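Local coordinates for spectinomycin 9-adenylyltransferase (Enterococcus faecalis, PDB 6SXJ), which confers resistance to spectinomycin by transferring an adenylyl group from ATP to the 9-hydroxyl of the antibiotic, releasing diphosphate, at residues V210-I222 with E239-R251. Numbering follows the deposited sequence.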
# COMPACT_ATOMS: atom_id res chain seq x y z
N VAL A 210 5.61 -7.46 -17.21
CA VAL A 210 6.93 -8.04 -16.96
C VAL A 210 7.02 -9.46 -17.50
O VAL A 210 8.06 -9.88 -18.02
CB VAL A 210 7.28 -8.00 -15.46
CG1 VAL A 210 8.70 -8.51 -15.22
CG2 VAL A 210 7.12 -6.59 -14.91
N ALA A 211 5.93 -10.23 -17.38
CA ALA A 211 5.92 -11.59 -17.92
C ALA A 211 6.27 -11.60 -19.40
O ALA A 211 6.94 -12.52 -19.88
CB ALA A 211 4.56 -12.24 -17.68
N GLU A 212 5.81 -10.59 -20.14
CA GLU A 212 6.10 -10.51 -21.57
C GLU A 212 7.60 -10.47 -21.82
O GLU A 212 8.09 -11.10 -22.77
CB GLU A 212 5.41 -9.27 -22.15
CG GLU A 212 6.08 -8.64 -23.37
CD GLU A 212 5.26 -7.47 -23.93
OE1 GLU A 212 4.24 -7.10 -23.31
OE2 GLU A 212 5.63 -6.93 -25.00
N SER A 213 8.35 -9.75 -20.98
CA SER A 213 9.78 -9.59 -21.15
C SER A 213 10.59 -10.68 -20.45
O SER A 213 11.80 -10.50 -20.25
CB SER A 213 10.21 -8.22 -20.63
OG SER A 213 9.62 -7.97 -19.36
N SER A 214 9.96 -11.80 -20.10
CA SER A 214 10.57 -12.79 -19.23
C SER A 214 10.61 -14.17 -19.88
O SER A 214 9.70 -14.53 -20.64
CB SER A 214 9.80 -12.88 -17.90
OG SER A 214 10.02 -11.71 -17.12
N PRO A 215 11.64 -14.97 -19.59
CA PRO A 215 11.71 -16.32 -20.18
C PRO A 215 10.47 -17.14 -19.86
O PRO A 215 9.89 -17.04 -18.78
CB PRO A 215 12.97 -16.92 -19.54
CG PRO A 215 13.82 -15.73 -19.23
CD PRO A 215 12.85 -14.64 -18.82
N LEU A 216 10.10 -17.99 -20.82
CA LEU A 216 8.82 -18.70 -20.78
C LEU A 216 8.48 -19.25 -19.40
O LEU A 216 7.40 -18.96 -18.86
CB LEU A 216 8.84 -19.84 -21.81
CG LEU A 216 7.66 -20.82 -21.76
CD1 LEU A 216 6.39 -20.13 -22.27
CD2 LEU A 216 7.96 -22.08 -22.57
N GLU A 217 9.36 -20.07 -18.83
CA GLU A 217 9.05 -20.71 -17.56
C GLU A 217 8.64 -19.69 -16.51
O GLU A 217 7.71 -19.91 -15.73
CB GLU A 217 10.26 -21.53 -17.08
CG GLU A 217 11.45 -20.72 -16.57
CD GLU A 217 12.44 -21.60 -15.79
OE1 GLU A 217 13.67 -21.47 -16.01
OE2 GLU A 217 11.99 -22.41 -14.97
N HIS A 218 9.32 -18.54 -16.49
CA HIS A 218 9.00 -17.49 -15.54
C HIS A 218 7.72 -16.76 -15.94
O HIS A 218 6.89 -16.44 -15.08
CB HIS A 218 10.17 -16.50 -15.44
CG HIS A 218 11.44 -17.12 -14.94
ND1 HIS A 218 11.47 -18.05 -13.92
CD2 HIS A 218 12.72 -16.95 -15.33
CE1 HIS A 218 12.72 -18.42 -13.70
NE2 HIS A 218 13.50 -17.77 -14.55
N ARG A 219 7.54 -16.49 -17.23
CA ARG A 219 6.29 -15.90 -17.70
C ARG A 219 5.10 -16.77 -17.33
O ARG A 219 4.11 -16.28 -16.77
CB ARG A 219 6.35 -15.68 -19.21
CG ARG A 219 4.98 -15.61 -19.86
CD ARG A 219 5.07 -14.93 -21.21
NE ARG A 219 5.45 -15.85 -22.27
CZ ARG A 219 6.55 -15.73 -23.01
NH1 ARG A 219 7.40 -14.73 -22.80
NH2 ARG A 219 6.81 -16.63 -23.96
N GLU A 220 5.17 -18.06 -17.64
CA GLU A 220 4.11 -18.98 -17.26
C GLU A 220 3.72 -18.79 -15.79
O GLU A 220 2.53 -18.64 -15.47
CB GLU A 220 4.55 -20.43 -17.51
CG GLU A 220 4.32 -20.94 -18.93
CD GLU A 220 4.95 -22.31 -19.18
OE1 GLU A 220 5.50 -22.52 -20.28
OE2 GLU A 220 4.90 -23.17 -18.28
N ARG A 221 4.71 -18.78 -14.89
CA ARG A 221 4.40 -18.65 -13.47
C ARG A 221 3.89 -17.26 -13.11
O ARG A 221 3.02 -17.11 -12.24
CB ARG A 221 5.63 -19.02 -12.63
CG ARG A 221 5.88 -20.52 -12.51
CD ARG A 221 6.98 -20.86 -11.52
NE ARG A 221 8.32 -20.58 -12.04
CZ ARG A 221 9.11 -21.49 -12.62
NH1 ARG A 221 8.70 -22.74 -12.76
NH2 ARG A 221 10.31 -21.14 -13.07
N ILE A 222 4.41 -16.22 -13.77
CA ILE A 222 3.97 -14.86 -13.48
C ILE A 222 2.51 -14.68 -13.87
O ILE A 222 1.73 -14.05 -13.14
CB ILE A 222 4.87 -13.84 -14.20
CG1 ILE A 222 6.26 -13.81 -13.55
CG2 ILE A 222 4.22 -12.46 -14.18
CD1 ILE A 222 7.24 -12.83 -14.18
N GLU A 239 4.41 -25.67 -8.05
CA GLU A 239 5.10 -24.73 -8.91
C GLU A 239 6.45 -24.37 -8.30
O GLU A 239 6.61 -24.33 -7.08
CB GLU A 239 4.27 -23.46 -9.12
CG GLU A 239 2.93 -23.70 -9.80
CD GLU A 239 3.08 -24.06 -11.26
OE1 GLU A 239 3.79 -23.33 -11.99
OE2 GLU A 239 2.47 -25.07 -11.69
N ASN A 240 7.43 -24.11 -9.17
CA ASN A 240 8.78 -23.75 -8.74
C ASN A 240 8.89 -22.22 -8.62
O ASN A 240 9.50 -21.54 -9.44
CB ASN A 240 9.81 -24.32 -9.70
CG ASN A 240 10.00 -25.81 -9.52
OD1 ASN A 240 9.93 -26.32 -8.40
ND2 ASN A 240 10.23 -26.51 -10.62
N VAL A 241 8.26 -21.71 -7.57
CA VAL A 241 8.23 -20.26 -7.36
C VAL A 241 9.62 -19.73 -7.06
O VAL A 241 9.93 -18.56 -7.35
CB VAL A 241 7.25 -19.92 -6.22
CG1 VAL A 241 7.28 -18.43 -5.93
CG2 VAL A 241 5.83 -20.37 -6.58
N ASN A 242 10.47 -20.55 -6.45
CA ASN A 242 11.81 -20.10 -6.11
C ASN A 242 12.54 -19.55 -7.33
O ASN A 242 13.18 -18.50 -7.27
CB ASN A 242 12.60 -21.25 -5.47
CG ASN A 242 12.43 -22.55 -6.22
OD1 ASN A 242 11.31 -22.98 -6.51
ND2 ASN A 242 13.55 -23.19 -6.55
N LEU A 243 12.42 -20.24 -8.47
CA LEU A 243 13.18 -19.85 -9.66
C LEU A 243 12.77 -18.48 -10.16
O LEU A 243 13.62 -17.65 -10.50
CB LEU A 243 12.99 -20.90 -10.75
CG LEU A 243 13.25 -22.33 -10.28
CD1 LEU A 243 12.99 -23.34 -11.37
CD2 LEU A 243 14.69 -22.44 -9.78
N THR A 244 11.47 -18.22 -10.23
CA THR A 244 11.01 -16.93 -10.74
C THR A 244 11.34 -15.81 -9.76
O THR A 244 11.76 -14.72 -10.17
CB THR A 244 9.51 -16.98 -11.02
OG1 THR A 244 9.24 -17.93 -12.06
CG2 THR A 244 9.00 -15.62 -11.44
N ILE A 245 11.15 -16.05 -8.46
CA ILE A 245 11.58 -15.08 -7.46
C ILE A 245 13.04 -14.72 -7.68
O ILE A 245 13.42 -13.54 -7.73
CB ILE A 245 11.34 -15.65 -6.04
CG1 ILE A 245 9.84 -15.83 -5.78
CG2 ILE A 245 11.95 -14.74 -4.99
CD1 ILE A 245 9.15 -14.58 -5.27
N ASN A 246 13.89 -15.75 -7.80
CA ASN A 246 15.31 -15.51 -8.08
C ASN A 246 15.48 -14.72 -9.36
O ASN A 246 16.21 -13.72 -9.40
CB ASN A 246 16.05 -16.85 -8.16
CG ASN A 246 16.16 -17.54 -6.82
OD1 ASN A 246 15.96 -16.92 -5.77
ND2 ASN A 246 16.46 -18.84 -6.84
N TYR A 247 14.78 -15.13 -10.43
CA TYR A 247 14.87 -14.41 -11.69
C TYR A 247 14.47 -12.95 -11.53
O TYR A 247 15.20 -12.04 -11.95
CB TYR A 247 13.99 -15.08 -12.74
CG TYR A 247 13.72 -14.19 -13.93
CD1 TYR A 247 14.72 -13.97 -14.87
CD2 TYR A 247 12.50 -13.55 -14.10
CE1 TYR A 247 14.51 -13.15 -15.96
CE2 TYR A 247 12.27 -12.73 -15.20
CZ TYR A 247 13.29 -12.53 -16.12
OH TYR A 247 13.09 -11.72 -17.21
N LEU A 248 13.30 -12.70 -10.94
CA LEU A 248 12.83 -11.33 -10.78
C LEU A 248 13.76 -10.52 -9.90
O LEU A 248 14.00 -9.34 -10.16
CB LEU A 248 11.41 -11.34 -10.20
CG LEU A 248 10.36 -11.97 -11.11
CD1 LEU A 248 9.02 -12.09 -10.41
CD2 LEU A 248 10.26 -11.12 -12.37
N ASN A 249 14.28 -11.14 -8.84
CA ASN A 249 15.18 -10.42 -7.94
C ASN A 249 16.47 -10.02 -8.65
O ASN A 249 16.90 -8.87 -8.59
CB ASN A 249 15.49 -11.29 -6.71
CG ASN A 249 16.21 -10.52 -5.62
OD1 ASN A 249 15.81 -9.42 -5.26
ND2 ASN A 249 17.28 -11.11 -5.10
N ASN A 250 17.10 -10.97 -9.34
CA ASN A 250 18.32 -10.65 -10.07
C ASN A 250 18.05 -9.60 -11.15
O ASN A 250 18.78 -8.61 -11.25
CB ASN A 250 18.92 -11.92 -10.67
CG ASN A 250 19.60 -12.80 -9.61
OD1 ASN A 250 19.31 -13.99 -9.50
ND2 ASN A 250 20.50 -12.20 -8.83
N ARG A 251 17.00 -9.80 -11.94
CA ARG A 251 16.59 -8.76 -12.89
C ARG A 251 16.47 -7.41 -12.21
O ARG A 251 16.91 -6.38 -12.75
CB ARG A 251 15.26 -9.16 -13.53
CG ARG A 251 14.82 -8.36 -14.74
CD ARG A 251 13.36 -8.66 -15.03
NE ARG A 251 13.00 -8.59 -16.45
CZ ARG A 251 12.98 -7.47 -17.15
NH1 ARG A 251 13.30 -6.32 -16.58
NH2 ARG A 251 12.63 -7.50 -18.44
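Thr244 OG1 sits between two side chains of helix 216-222, Arg221 and His218, and is hydrogen-bonded to both. Arg221 NE donates to it at 2.8 Å, almost straight (173°) and in the guanidinium plane. His218 ND1 meets the same OG1 at 2.9 Å, near the plane of the imidazole. Two bonds thus grip the hydroxyl of this buried threonine and help set the turn of both flat groups. The guanidinium is itself sandwiched: Glu217 O lies over the centre of one face, Asn240 O near the rim of the other, while Arg221 NH2 makes a salt bridge with Glu217 OE2 at 2.8 Å.

His218 also lies nearly parallel to Tyr247, but slid so far that the rings barely overlap. Tyr247 CB, rather than the ring centre, covers the imidazole in a CH-pi contact, 3.5 Å from its centroid; Glu217 CG covers the opposite face. With CG anti to the backbone N (chi1 164°), the tyrosine reaches the turn before the helix, where its OH donates to Ser214 OG at 3.1 Å and accepts a hydrogen bond from Arg251 NE. Ser214 OG passes the chain on to Val210 O. Leu248 CD2 touches Ile222 CD1 at 3.9 Å, and Ile222 also packs on Ile185 and Cys189 of helix 181-196.

Helices 216-222 and 241-251 cross steeply, at -106°, in the all-helical C-terminal domain of the aminoglycoside adenylyltransferases.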